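Local coordinates for protein glycosyl hydrolase, family 38 (Enterococcus faecalis, PDB 5KBP) that probably hydrolyses alpha-mannosidic linkages as a bacterial member of glycoside hydrolase family 38 and is expected to bind carbohydrate and a metal ion, at residues L429-G434 with P484-Y489; P577-G582 with L634-T639; A147-R152 with F186-A191; V304-W309 with R366-R371. All coordinates share one frame; numbering follows the deposited sequence.

Contact 1: L429-G434 with P484-Y489; sequences LPFYTG and PYMAKY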
loop_
_atom_site.group_PDB
_atom_site.type_symbol
_atom_site.label_atom_id
_atom_site.label_comp_id
_atom_site.label_asym_id
_atom_site.label_seq_id
_atom_site.Cartn_x
_atom_site.Cartn_y
_atom_site.Cartn_z
ATOM N N LEU A 429 32.455 -8.736 -14.688
ATOM C CA LEU A 429 33.483 -7.721 -14.476
ATOM C C LEU A 429 33.083 -6.841 -13.300
ATOM O O LEU A 429 32.217 -5.963 -13.448
ATOM C CB LEU A 429 33.680 -6.873 -15.736
ATOM C CG LEU A 429 34.048 -7.593 -17.034
ATOM C CD1 LEU A 429 34.303 -6.584 -18.146
ATOM C CD2 LEU A 429 35.255 -8.501 -16.837
ATOM N N PRO A 430 33.666 -7.032 -12.117
ATOM C CA PRO A 430 33.312 -6.184 -10.974
ATOM C C PRO A 430 33.701 -4.734 -11.216
ATOM O O PRO A 430 34.561 -4.420 -12.041
ATOM C CB PRO A 430 34.111 -6.793 -9.816
ATOM C CG PRO A 430 34.456 -8.181 -10.265
ATOM C CD PRO A 430 34.623 -8.087 -11.749
ATOM N N PHE A 431 33.046 -3.837 -10.471
ATOM C CA PHE A 431 33.250 -2.409 -10.694
ATOM C C PHE A 431 34.660 -1.964 -10.327
ATOM O O PHE A 431 35.176 -1.012 -10.923
ATOM C CB PHE A 431 32.220 -1.596 -9.910
ATOM C CG PHE A 431 30.935 -1.366 -10.655
ATOM C CD1 PHE A 431 30.624 -2.115 -11.779
ATOM C CD2 PHE A 431 30.048 -0.386 -10.242
ATOM C CE1 PHE A 431 29.444 -1.899 -12.467
ATOM C CE2 PHE A 431 28.869 -0.165 -10.927
ATOM C CZ PHE A 431 28.567 -0.923 -12.041
ATOM N N TYR A 432 35.303 -2.632 -9.366
ATOM C CA TYR A 432 36.659 -2.236 -8.999
ATOM C C TYR A 432 37.678 -2.553 -10.086
ATOM O O TYR A 432 38.844 -2.168 -9.945
ATOM C CB TYR A 432 37.077 -2.893 -7.676
ATOM C CG TYR A 432 37.102 -4.410 -7.666
ATOM C CD1 TYR A 432 38.172 -5.114 -8.206
ATOM C CD2 TYR A 432 36.071 -5.135 -7.085
ATOM C CE1 TYR A 432 38.202 -6.496 -8.189
ATOM C CE2 TYR A 432 36.095 -6.518 -7.057
ATOM C CZ TYR A 432 37.161 -7.192 -7.613
ATOM O OH TYR A 432 37.187 -8.568 -7.591
ATOM N N THR A 433 37.272 -3.236 -11.158
ATOM C CA THR A 433 38.192 -3.508 -12.257
ATOM C C THR A 433 38.456 -2.253 -13.080
ATOM O O THR A 433 39.601 -1.985 -13.463
ATOM C CB THR A 433 37.634 -4.626 -13.140
ATOM O OG1 THR A 433 37.484 -5.818 -12.362
ATOM C CG2 THR A 433 38.566 -4.904 -14.310
ATOM N N GLY A 434 37.421 -1.472 -13.358
ATOM C CA GLY A 434 37.603 -0.269 -14.138
ATOM C C GLY A 434 36.350 0.574 -14.188
ATOM O O GLY A 434 35.482 0.480 -13.319
ATOM N N PRO A 484 28.869 -4.588 -6.841
ATOM C CA PRO A 484 28.372 -4.242 -8.175
ATOM C C PRO A 484 29.296 -4.739 -9.276
ATOM O O PRO A 484 30.512 -4.849 -9.103
ATOM C CB PRO A 484 28.338 -2.711 -8.141
ATOM C CG PRO A 484 29.482 -2.355 -7.241
ATOM C CD PRO A 484 29.574 -3.459 -6.205
ATOM N N TYR A 485 28.698 -5.025 -10.433
ATOM C CA TYR A 485 29.464 -5.555 -11.552
ATOM C C TYR A 485 28.680 -5.391 -12.846
ATOM O O TYR A 485 27.471 -5.146 -12.840
ATOM C CB TYR A 485 29.823 -7.031 -11.341
ATOM C CG TYR A 485 28.637 -7.932 -11.069
ATOM C CD1 TYR A 485 27.873 -8.447 -12.111
ATOM C CD2 TYR A 485 28.288 -8.280 -9.770
ATOM C CE1 TYR A 485 26.790 -9.272 -11.865
ATOM C CE2 TYR A 485 27.210 -9.107 -9.516
ATOM C CZ TYR A 485 26.464 -9.599 -10.566
ATOM O OH TYR A 485 25.391 -10.421 -10.311
ATOM N N MET A 486 29.401 -5.521 -13.956
ATOM C CA MET A 486 28.815 -5.719 -15.274
ATOM C C MET A 486 28.981 -7.184 -15.651
ATOM O O MET A 486 30.071 -7.746 -15.498
ATOM C CB MET A 486 29.482 -4.823 -16.318
ATOM C CG MET A 486 29.212 -3.342 -16.141
ATOM S SD MET A 486 27.468 -2.934 -16.351
ATOM C CE MET A 486 27.565 -1.154 -16.507
ATOM N N ALA A 487 27.908 -7.803 -16.132
ATOM C CA ALA A 487 27.914 -9.231 -16.405
ATOM C C ALA A 487 27.348 -9.511 -17.789
ATOM O O ALA A 487 26.637 -8.692 -18.375
ATOM C CB ALA A 487 27.116 -10.009 -15.351
ATOM N N LYS A 488 27.681 -10.692 -18.302
ATOM C CA LYS A 488 27.127 -11.207 -19.545
ATOM C C LYS A 488 26.373 -12.491 -19.238
ATOM O O LYS A 488 26.906 -13.382 -18.567
ATOM C CB LYS A 488 28.223 -11.461 -20.585
ATOM C CG LYS A 488 27.690 -11.816 -21.962
ATOM C CD LYS A 488 28.782 -11.730 -23.014
ATOM C CE LYS A 488 28.208 -11.848 -24.416
ATOM N NZ LYS A 488 29.241 -11.612 -25.462
ATOM N N TYR A 489 25.138 -12.581 -19.719
ATOM C CA TYR A 489 24.258 -13.697 -19.406
ATOM C C TYR A 489 23.885 -14.441 -20.677
ATOM O O TYR A 489 23.644 -13.829 -21.723
ATOM C CB TYR A 489 22.990 -13.220 -18.695
ATOM C CG TYR A 489 23.255 -12.557 -17.367
ATOM C CD1 TYR A 489 23.320 -13.304 -16.199
ATOM C CD2 TYR A 489 23.442 -11.185 -17.281
ATOM C CE1 TYR A 489 23.564 -12.703 -14.980
ATOM C CE2 TYR A 489 23.686 -10.573 -16.066
ATOM C CZ TYR A 489 23.747 -11.338 -14.919
ATOM O OH TYR A 489 23.989 -10.736 -13.706
#
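Leu-429 pairs with Met-486 where the end of strand 416-430 runs along strand 483-499, the central strand of a three-stranded antiparallel sheet. They form a hydrogen-bonded pair: Leu-429 N donates to Met-486 O at 2.7 Å, almost straight at 173°, and Met-486 N answers to Leu-429 O at 2.9 Å. Both side chains go to the same face, where helix 436-445 lies: Leu-429 packs on its Leu-439 and Leu-443 and Met-486 on its Tyr-440, a place that suits flexible apolar groups.

Pro-430 follows in a non-hydrogen-bonded pair with Tyr-485, its CA 3.6 Å from Tyr-485 CB. The tyrosine holds CG between its backbone N and carbonyl carbon (chi1 55°), which leads the end of its ring away. Proline fits here because this kind of pair asks for no N-H from it, and its carbonyl takes Thr-433 N as the chain turns out of the strand.

Phe-431 makes the last link, its N donating to Pro-484 O at 3.1 Å. Its ring swings over the opposing strand, and Pro-484 CB sits over one face in a CH-pi contact, 3.8 Å from the ring centroid and 22° off the normal. Trp-760 of the second subunit packs on both Phe-431 and Pro-484, which draws this apolar patch into the dimer interface. Farther along the ring, Phe-431 CE1 reaches the bent chain of Met-486 and lies 4.0 Å from its CG.

Contact 2: P577-G582 with L634-T639; sequences PTEDQG and LAQRST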
loop_
_atom_site.group_PDB
_atom_site.type_symbol
_atom_site.label_atom_id
_atom_site.label_comp_id
_atom_site.label_asym_id
_atom_site.label_seq_id
_atom_site.Cartn_x
_atom_site.Cartn_y
_atom_site.Cartn_z
ATOM N N PRO A 577 -27.136 -5.831 -20.770
ATOM C CA PRO A 577 -28.244 -4.972 -21.203
ATOM C C PRO A 577 -29.205 -5.731 -22.108
ATOM O O PRO A 577 -28.816 -6.642 -22.843
ATOM C CB PRO A 577 -27.544 -3.827 -21.948
ATOM C CG PRO A 577 -26.134 -4.298 -22.176
ATOM C CD PRO A 577 -25.826 -5.223 -21.048
ATOM N N THR A 578 -30.479 -5.338 -22.040
ATOM C CA THR A 578 -31.550 -6.167 -22.585
ATOM C C THR A 578 -31.488 -6.285 -24.103
ATOM O O THR A 578 -31.963 -7.280 -24.661
ATOM C CB THR A 578 -32.912 -5.616 -22.154
ATOM O OG1 THR A 578 -33.091 -4.297 -22.687
ATOM C CG2 THR A 578 -33.000 -5.556 -20.638
ATOM N N GLU A 579 -30.916 -5.296 -24.790
ATOM C CA GLU A 579 -30.830 -5.341 -26.243
ATOM C C GLU A 579 -29.495 -5.869 -26.750
ATOM O O GLU A 579 -29.355 -6.096 -27.957
ATOM C CB GLU A 579 -31.083 -3.948 -26.839
ATOM C CG GLU A 579 -32.298 -3.236 -26.265
ATOM C CD GLU A 579 -33.562 -4.073 -26.329
ATOM O OE1 GLU A 579 -33.772 -4.769 -27.343
ATOM O OE2 GLU A 579 -34.346 -4.036 -25.357
ATOM N N ASP A 580 -28.521 -6.070 -25.867
ATOM C CA ASP A 580 -27.208 -6.535 -26.290
ATOM C C ASP A 580 -27.261 -8.011 -26.663
ATOM O O ASP A 580 -27.737 -8.845 -25.885
ATOM C CB ASP A 580 -26.186 -6.303 -25.179
ATOM C CG ASP A 580 -24.791 -6.753 -25.565
ATOM O OD1 ASP A 580 -24.479 -6.762 -26.775
ATOM O OD2 ASP A 580 -24.002 -7.092 -24.658
ATOM N N GLN A 581 -26.769 -8.332 -27.859
ATOM C CA GLN A 581 -26.728 -9.701 -28.352
ATOM C C GLN A 581 -25.304 -10.220 -28.513
ATOM O O GLN A 581 -25.107 -11.303 -29.074
ATOM C CB GLN A 581 -27.491 -9.804 -29.675
ATOM C CG GLN A 581 -28.994 -9.618 -29.521
ATOM C CD GLN A 581 -29.689 -9.319 -30.834
ATOM O OE1 GLN A 581 -29.246 -8.465 -31.603
ATOM N NE2 GLN A 581 -30.784 -10.022 -31.097
ATOM N N GLY A 582 -24.313 -9.475 -28.039
ATOM C CA GLY A 582 -22.947 -9.949 -27.998
ATOM C C GLY A 582 -22.157 -9.615 -29.253
ATOM O O GLY A 582 -22.703 -9.293 -30.307
ATOM N N LEU A 634 -32.491 0.193 -18.011
ATOM C CA LEU A 634 -32.765 0.345 -19.432
ATOM C C LEU A 634 -31.533 0.709 -20.247
ATOM O O LEU A 634 -31.629 0.798 -21.476
ATOM C CB LEU A 634 -33.842 1.416 -19.647
ATOM C CG LEU A 634 -35.118 1.286 -18.816
ATOM C CD1 LEU A 634 -35.981 2.531 -18.966
ATOM C CD2 LEU A 634 -35.888 0.034 -19.218
ATOM N N ALA A 635 -30.391 0.924 -19.599
ATOM C CA ALA A 635 -29.193 1.339 -20.316
ATOM C C ALA A 635 -28.753 0.266 -21.303
ATOM O O ALA A 635 -28.881 -0.934 -21.043
ATOM C CB ALA A 635 -28.064 1.639 -19.330
ATOM N N GLN A 636 -28.239 0.708 -22.444
ATOM C CA GLN A 636 -27.703 -0.174 -23.466
ATOM C C GLN A 636 -26.258 0.206 -23.759
ATOM O O GLN A 636 -25.747 1.223 -23.281
ATOM C CB GLN A 636 -28.545 -0.108 -24.747
ATOM C CG GLN A 636 -30.024 -0.362 -24.522
ATOM C CD GLN A 636 -30.300 -1.731 -23.928
ATOM O OE1 GLN A 636 -29.585 -2.694 -24.202
ATOM N NE2 GLN A 636 -31.342 -1.822 -23.111
ATOM N N ARG A 637 -25.594 -0.627 -24.554
ATOM C CA ARG A 637 -24.224 -0.336 -24.947
ATOM C C ARG A 637 -24.187 0.899 -25.838
ATOM O O ARG A 637 -25.106 1.147 -26.624
ATOM C CB ARG A 637 -23.611 -1.531 -25.675
ATOM C CG ARG A 637 -23.788 -2.855 -24.953
ATOM C CD ARG A 637 -22.827 -3.902 -25.485
ATOM N NE ARG A 637 -21.446 -3.606 -25.114
ATOM C CZ ARG A 637 -20.412 -4.394 -25.391
ATOM N NH1 ARG A 637 -20.599 -5.532 -26.045
ATOM N NH2 ARG A 637 -19.189 -4.043 -25.015
ATOM N N SER A 638 -23.121 1.684 -25.702
ATOM C CA SER A 638 -22.976 2.884 -26.512
ATOM C C SER A 638 -22.870 2.520 -27.988
ATOM O O SER A 638 -22.344 1.467 -28.358
ATOM C CB SER A 638 -21.744 3.678 -26.079
ATOM O OG SER A 638 -21.561 4.822 -26.893
ATOM N N THR A 639 -23.395 3.403 -28.837
ATOM C CA THR A 639 -23.271 3.216 -30.276
ATOM C C THR A 639 -21.907 3.646 -30.798
ATOM O O THR A 639 -21.542 3.274 -31.918
ATOM C CB THR A 639 -24.373 3.984 -31.008
ATOM O OG1 THR A 639 -24.278 5.378 -30.693
ATOM C CG2 THR A 639 -25.743 3.469 -30.592
#
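Gln-636 reaches across to a type I beta turn, Pro-577 to Asp-580, and joins two irregular loops of the C-terminal domain through its amide. This is the tight part of the contact. OE1 accepts Glu-579 N at 3.0 Å, the donor standing 37° above the carbonyl plane, while NE2 donates a hydrogen bond to Thr-578 OG1 at 3.1 Å. The chain bends at chi2 (-60°), which folds the amide back to meet the turn. Glutamine suits the place because one group both accepts and donates. Glu-579 lays its CG 3.4 Å from Gln-636 CD, with carboxylate and amide planes 63° apart. Beside the amide the buried Pro-577 presses in, its CB 3.2 Å from Gln-636 OE1; its apolar ring suits a place next to Arg-637 CG, and its carbonyl accepts Asp-580 N.

Thr-578 and Glu-579 are exposed. The Thr-578 hydroxyl in turn donates to Glu-579 OE2, which it meets from above the carboxylate plane.

The loose side is that of Asp-580 and Arg-637, which meet mainly through the aliphatic part of the arginine, Arg-637 CD lying 3.5 Å from Asp-580 CG. Their ion pair, Asp-580 OD2 to Arg-637 NH1, is long at 4.0 Å; the stronger partners lie elsewhere, Asp-564 for Arg-637 NH2 and Gly-566 N for Asp-580 OD2. The other carboxylate oxygen closes an Asx turn, with Gly-582 N donating to Asp-580 OD1 at 3.0 Å.

Contact 3: A147-R152 with F186-A191; sequences AAAFGR and FGLLFA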
loop_
_atom_site.group_PDB
_atom_site.type_symbol
_atom_site.label_atom_id
_atom_site.label_comp_id
_atom_site.label_asym_id
_atom_site.label_seq_id
_atom_site.Cartn_x
_atom_site.Cartn_y
_atom_site.Cartn_z
ATOM N N ALA A 147 -18.593 -27.837 14.711
ATOM C CA ALA A 147 -19.800 -27.160 14.262
ATOM C C ALA A 147 -19.423 -25.936 13.439
ATOM O O ALA A 147 -18.318 -25.399 13.555
ATOM C CB ALA A 147 -20.692 -26.760 15.445
ATOM N N ALA A 148 -20.363 -25.499 12.603
ATOM C CA ALA A 148 -20.147 -24.357 11.723
ATOM C C ALA A 148 -21.437 -23.565 11.589
ATOM O O ALA A 148 -22.482 -24.128 11.249
ATOM C CB ALA A 148 -19.658 -24.804 10.340
ATOM N N ALA A 149 -21.361 -22.263 11.856
ATOM C CA ALA A 149 -22.493 -21.358 11.707
ATOM C C ALA A 149 -22.357 -20.590 10.399
ATOM O O ALA A 149 -21.299 -20.017 10.118
ATOM C CB ALA A 149 -22.578 -20.387 12.885
ATOM N N PHE A 150 -23.427 -20.578 9.606
ATOM C CA PHE A 150 -23.410 -19.951 8.292
ATOM C C PHE A 150 -24.744 -19.261 8.043
ATOM O O PHE A 150 -25.714 -19.449 8.783
ATOM C CB PHE A 150 -23.114 -20.974 7.186
ATOM C CG PHE A 150 -24.105 -22.101 7.122
ATOM C CD1 PHE A 150 -23.970 -23.209 7.944
ATOM C CD2 PHE A 150 -25.168 -22.058 6.234
ATOM C CE1 PHE A 150 -24.879 -24.248 7.887
ATOM C CE2 PHE A 150 -26.081 -23.094 6.172
ATOM C CZ PHE A 150 -25.936 -24.191 6.999
ATOM N N GLY A 151 -24.789 -18.460 6.981
ATOM C CA GLY A 151 -25.972 -17.673 6.689
ATOM C C GLY A 151 -26.534 -17.849 5.293
ATOM O O GLY A 151 -27.728 -17.626 5.071
ATOM N N ARG A 152 -25.692 -18.245 4.341
ATOM C CA ARG A 152 -26.097 -18.392 2.951
ATOM C C ARG A 152 -25.931 -19.835 2.496
ATOM O O ARG A 152 -25.095 -20.578 3.020
ATOM C CB ARG A 152 -25.279 -17.470 2.036
ATOM C CG ARG A 152 -25.346 -15.998 2.402
ATOM C CD ARG A 152 -24.389 -15.187 1.544
ATOM N NE ARG A 152 -24.427 -13.763 1.862
ATOM C CZ ARG A 152 -25.146 -12.867 1.194
ATOM N NH1 ARG A 152 -25.891 -13.247 0.165
ATOM N NH2 ARG A 152 -25.120 -11.591 1.553
ATOM N N PHE A 186 -22.132 -30.455 12.776
ATOM C CA PHE A 186 -23.387 -29.814 13.145
ATOM C C PHE A 186 -23.469 -28.441 12.489
ATOM O O PHE A 186 -22.547 -27.630 12.618
ATOM C CB PHE A 186 -23.507 -29.686 14.664
ATOM C CG PHE A 186 -24.718 -28.917 15.110
ATOM C CD1 PHE A 186 -25.981 -29.475 15.009
ATOM C CD2 PHE A 186 -24.593 -27.639 15.627
ATOM C CE1 PHE A 186 -27.098 -28.771 15.413
ATOM C CE2 PHE A 186 -25.707 -26.930 16.036
ATOM C CZ PHE A 186 -26.961 -27.498 15.928
ATOM N N GLY A 187 -24.571 -28.185 11.790
ATOM C CA GLY A 187 -24.773 -26.938 11.075
ATOM C C GLY A 187 -25.772 -26.052 11.800
ATOM O O GLY A 187 -26.879 -26.485 12.125
ATOM N N LEU A 188 -25.362 -24.808 12.047
ATOM C CA LEU A 188 -26.205 -23.800 12.683
ATOM C C LEU A 188 -26.488 -22.709 11.658
ATOM O O LEU A 188 -25.590 -21.941 11.296
ATOM C CB LEU A 188 -25.531 -23.228 13.929
ATOM C CG LEU A 188 -26.326 -22.201 14.741
ATOM C CD1 LEU A 188 -27.647 -22.794 15.206
ATOM C CD2 LEU A 188 -25.512 -21.696 15.924
ATOM N N LEU A 189 -27.730 -22.641 11.192
ATOM C CA LEU A 189 -28.127 -21.700 10.154
ATOM C C LEU A 189 -28.740 -20.457 10.783
ATOM O O LEU A 189 -29.611 -20.559 11.653
ATOM C CB LEU A 189 -29.125 -22.342 9.190
ATOM C CG LEU A 189 -29.818 -21.390 8.213
ATOM C CD1 LEU A 189 -28.824 -20.818 7.211
ATOM C CD2 LEU A 189 -30.967 -22.089 7.502
ATOM N N PHE A 190 -28.282 -19.284 10.340
ATOM C CA PHE A 190 -28.927 -18.021 10.695
ATOM C C PHE A 190 -30.163 -17.882 9.810
ATOM O O PHE A 190 -30.183 -17.155 8.813
ATOM C CB PHE A 190 -27.968 -16.848 10.526
ATOM C CG PHE A 190 -26.720 -16.956 11.359
ATOM C CD1 PHE A 190 -26.793 -16.959 12.741
ATOM C CD2 PHE A 190 -25.474 -17.040 10.761
ATOM C CE1 PHE A 190 -25.649 -17.057 13.511
ATOM C CE2 PHE A 190 -24.326 -17.137 11.524
ATOM C CZ PHE A 190 -24.414 -17.144 12.902
ATOM N N ALA A 191 -31.215 -18.619 10.183
ATOM C CA ALA A 191 -32.419 -18.668 9.358
ATOM C C ALA A 191 -33.108 -17.314 9.288
ATOM O O ALA A 191 -33.820 -17.029 8.319
ATOM C CB ALA A 191 -33.380 -19.730 9.891
#
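Phe-186 and Ala-147 begin a parallel pairing of strands 184-189 and 147-150, neighbours in the five-stranded mixed sheet of the N-terminal domain. Phe-186 O accepts Ala-148 N at 3.1 Å, and its ring, with CG anti to the backbone N (chi1 175°), turns one edge to Ala-147 CB, which is small enough to let it lie there. On the same face the ring also packs on Leu-267 of helix 263-270.

Gly-187 comes next, in line with Ala-148, Phe-150 and Leu-189, which point to the other face. With no side chain of its own, it lets the edge of the Phe-150 ring come close, CE1 being 4.2 Å from Gly-187 CA. Leu-188 then ties the strands twice: its N donates to Ala-148 O at 3.1 Å, nearly straight at 177°, and its O accepts Phe-150 N. Its side chain returns to the face of Phe-186 and packs on Phe-263 and Tyr-266.

Leu-189 shares the opposite face with Phe-150, its CD1 3.7 Å from Phe-150 CE2; Met-175 of strand 174-178 touches both. Just past the strand, Phe-190 centres an inverse gamma turn: its N donates to Phe-150 O at 3.0 Å, and its ring reaches back until CZ lies 3.7 Å from Ala-149 CB.

Contact 4: V304-W309 with R366-R371; sequences VYLKQW and RGMMTR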
loop_
_atom_site.group_PDB
_atom_site.type_symbol
_atom_site.label_atom_id
_atom_site.label_comp_id
_atom_site.label_asym_id
_atom_site.label_seq_id
_atom_site.Cartn_x
_atom_site.Cartn_y
_atom_site.Cartn_z
ATOM N N VAL A 304 -10.185 -8.701 -12.027
ATOM C CA VAL A 304 -9.474 -9.958 -12.251
ATOM C C VAL A 304 -8.012 -9.853 -11.832
ATOM O O VAL A 304 -7.385 -10.860 -11.478
ATOM C CB VAL A 304 -9.617 -10.387 -13.726
ATOM C CG1 VAL A 304 -8.980 -9.357 -14.650
ATOM C CG2 VAL A 304 -9.022 -11.772 -13.950
ATOM N N TYR A 305 -7.446 -8.641 -11.850
ATOM C CA TYR A 305 -6.050 -8.477 -11.460
ATOM C C TYR A 305 -5.825 -8.859 -10.002
ATOM O O TYR A 305 -4.736 -9.322 -9.644
ATOM C CB TYR A 305 -5.593 -7.040 -11.716
ATOM C CG TYR A 305 -6.380 -5.984 -10.971
ATOM C CD1 TYR A 305 -7.517 -5.415 -11.529
ATOM C CD2 TYR A 305 -5.977 -5.543 -9.716
ATOM C CE1 TYR A 305 -8.236 -4.444 -10.857
ATOM C CE2 TYR A 305 -6.690 -4.573 -9.036
ATOM C CZ TYR A 305 -7.817 -4.028 -9.611
ATOM O OH TYR A 305 -8.531 -3.062 -8.938
ATOM N N LEU A 306 -6.836 -8.674 -9.151
ATOM C CA LEU A 306 -6.742 -9.151 -7.775
ATOM C C LEU A 306 -6.631 -10.670 -7.735
ATOM O O LEU A 306 -5.806 -11.227 -7.002
ATOM C CB LEU A 306 -7.957 -8.684 -6.971
ATOM C CG LEU A 306 -8.153 -7.185 -6.753
ATOM C CD1 LEU A 306 -9.489 -6.928 -6.078
ATOM C CD2 LEU A 306 -7.019 -6.606 -5.926
ATOM N N LYS A 307 -7.465 -11.358 -8.520
ATOM C CA LYS A 307 -7.437 -12.816 -8.539
ATOM C C LYS A 307 -6.137 -13.334 -9.137
ATOM O O LYS A 307 -5.617 -14.369 -8.704
ATOM C CB LYS A 307 -8.637 -13.359 -9.319
ATOM C CG LYS A 307 -9.939 -13.434 -8.528
ATOM C CD LYS A 307 -10.569 -12.070 -8.317
ATOM C CE LYS A 307 -11.953 -12.207 -7.710
ATOM N NZ LYS A 307 -12.569 -10.880 -7.441
ATOM N N GLN A 308 -5.598 -12.633 -10.137
ATOM C CA GLN A 308 -4.332 -13.046 -10.731
ATOM C C GLN A 308 -3.188 -12.905 -9.736
ATOM O O GLN A 308 -2.349 -13.805 -9.606
ATOM C CB GLN A 308 -4.055 -12.233 -11.995
ATOM C CG GLN A 308 -4.990 -12.551 -13.149
ATOM C CD GLN A 308 -4.692 -11.733 -14.390
ATOM O OE1 GLN A 308 -4.350 -10.554 -14.304
ATOM N NE2 GLN A 308 -4.816 -12.360 -15.552
ATOM N N TRP A 309 -3.136 -11.778 -9.022
ATOM C CA TRP A 309 -2.100 -11.592 -8.014
ATOM C C TRP A 309 -2.251 -12.590 -6.874
ATOM O O TRP A 309 -1.254 -13.100 -6.350
ATOM C CB TRP A 309 -2.135 -10.159 -7.482
ATOM C CG TRP A 309 -1.241 -9.229 -8.234
ATOM C CD1 TRP A 309 -1.564 -8.495 -9.336
ATOM C CD2 TRP A 309 0.129 -8.937 -7.942
ATOM N NE1 TRP A 309 -0.478 -7.762 -9.750
ATOM C CE2 TRP A 309 0.575 -8.016 -8.909
ATOM C CE3 TRP A 309 1.022 -9.364 -6.955
ATOM C CZ2 TRP A 309 1.874 -7.515 -8.919
ATOM C CZ3 TRP A 309 2.311 -8.867 -6.967
ATOM C CH2 TRP A 309 2.725 -7.952 -7.941
ATOM N N ARG A 366 -6.618 -0.668 -4.151
ATOM C CA ARG A 366 -5.249 -0.194 -4.321
ATOM C C ARG A 366 -4.398 -0.551 -3.112
ATOM O O ARG A 366 -3.198 -0.811 -3.251
ATOM C CB ARG A 366 -5.225 1.316 -4.563
ATOM C CG ARG A 366 -5.871 1.746 -5.869
ATOM C CD ARG A 366 -5.396 3.126 -6.294
ATOM N NE ARG A 366 -5.655 4.132 -5.271
ATOM C CZ ARG A 366 -6.786 4.823 -5.174
ATOM N NH1 ARG A 366 -7.766 4.615 -6.042
ATOM N NH2 ARG A 366 -6.938 5.721 -4.210
ATOM N N GLY A 367 -5.003 -0.581 -1.923
ATOM C CA GLY A 367 -4.284 -1.024 -0.743
ATOM C C GLY A 367 -4.031 -2.517 -0.730
ATOM O O GLY A 367 -3.054 -2.978 -0.133
ATOM N N MET A 368 -4.906 -3.293 -1.375
ATOM C CA MET A 368 -4.671 -4.728 -1.504
ATOM C C MET A 368 -3.468 -5.014 -2.391
ATOM O O MET A 368 -2.735 -5.979 -2.147
ATOM C CB MET A 368 -5.911 -5.425 -2.067
ATOM C CG MET A 368 -7.123 -5.399 -1.158
ATOM S SD MET A 368 -8.520 -6.265 -1.899
ATOM C CE MET A 368 -7.804 -7.886 -2.165
ATOM N N MET A 369 -3.260 -4.200 -3.429
ATOM C CA MET A 369 -2.101 -4.385 -4.295
ATOM C C MET A 369 -0.801 -4.218 -3.521
ATOM O O MET A 369 0.174 -4.938 -3.768
ATOM C CB MET A 369 -2.157 -3.404 -5.465
ATOM C CG MET A 369 -3.185 -3.742 -6.536
ATOM S SD MET A 369 -2.681 -5.097 -7.616
ATOM C CE MET A 369 -3.559 -6.467 -6.888
ATOM N N THR A 370 -0.768 -3.276 -2.575
ATOM C CA THR A 370 0.416 -3.110 -1.738
ATOM C C THR A 370 0.664 -4.353 -0.893
ATOM O O THR A 370 1.807 -4.808 -0.764
ATOM C CB THR A 370 0.266 -1.874 -0.849
ATOM O OG1 THR A 370 0.240 -0.695 -1.662
ATOM C CG2 THR A 370 1.424 -1.776 0.138
ATOM N N ARG A 371 -0.398 -4.921 -0.317
ATOM C CA ARG A 371 -0.255 -6.158 0.444
ATOM C C ARG A 371 0.224 -7.298 -0.446
ATOM O O ARG A 371 1.071 -8.101 -0.036
ATOM C CB ARG A 371 -1.581 -6.527 1.108
ATOM C CG ARG A 371 -2.160 -5.455 2.019
ATOM C CD ARG A 371 -3.240 -6.049 2.910
ATOM N NE ARG A 371 -3.945 -5.039 3.694
ATOM C CZ ARG A 371 -5.147 -4.563 3.388
ATOM N NH1 ARG A 371 -5.717 -3.648 4.160
ATOM N NH2 ARG A 371 -5.782 -5.003 2.310
#
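Met-369 lays its sulfur over the face of the Trp-309 indole, SD standing 4.2 Å from the centroid of the five-membered ring and 22° off its normal, a Met-aromatic contact. Bends at chi2 and chi3 curl the methyl in between the helices. There CE meets Leu-306 CD2 at 3.6 Å and Trp-309 CD1 at 3.8 Å, while the edge of the Tyr-305 ring comes up beside it, CD2 to CE also 3.8 Å. A long, unbranched and polarisable side chain suits this spot, since it can bend to lie among two aromatic rings and a leucine.

The helices belong to the middle domain, a helical bundle in this family; here segments 304-309 and 366-371, on helices 304-332 and 362-393, run nearly parallel, 14° apart in direction. Their axes are 10.8 Å apart at the closest, so long side chains must bridge the distance. Met-368 brings its own methyl to the same branch of Leu-306, crossing the leucine at about a right angle.

Tyr-305 keeps its polar end outside this apolar cluster, its hydroxyl bonding to Arg-303. Farther round the second helix, Thr-370 meets Thr-370 of the second subunit. Met-368 CE stops 4.0 Å from Leu-306 CD2.

The contacts follow one another along the chain in the order 3, 4, 1, 2, each closing before the next opens, and they belong to four different regions of the family 38 sequence. Contact 4 is nearest the middle of the chain, about 12 Å between centres. Contacts 2 and 3 each come within about 15 Å of contact 4, nearest atoms, while contact 1 is about 22 Å from it. Contacts 1 and 3, about 64 Å apart between centres, lie on opposite sides of the chain's centre. Contacts 1 and 4 both touch the second subunit. All four lie away from the calcium-binding residues Phe-253 and Tyr-256, where no calcium is bound to this chain here, but Trp-309 of contact 4 has a sulfate about 5 Å from its side chain, probably from the crystallisation liquor.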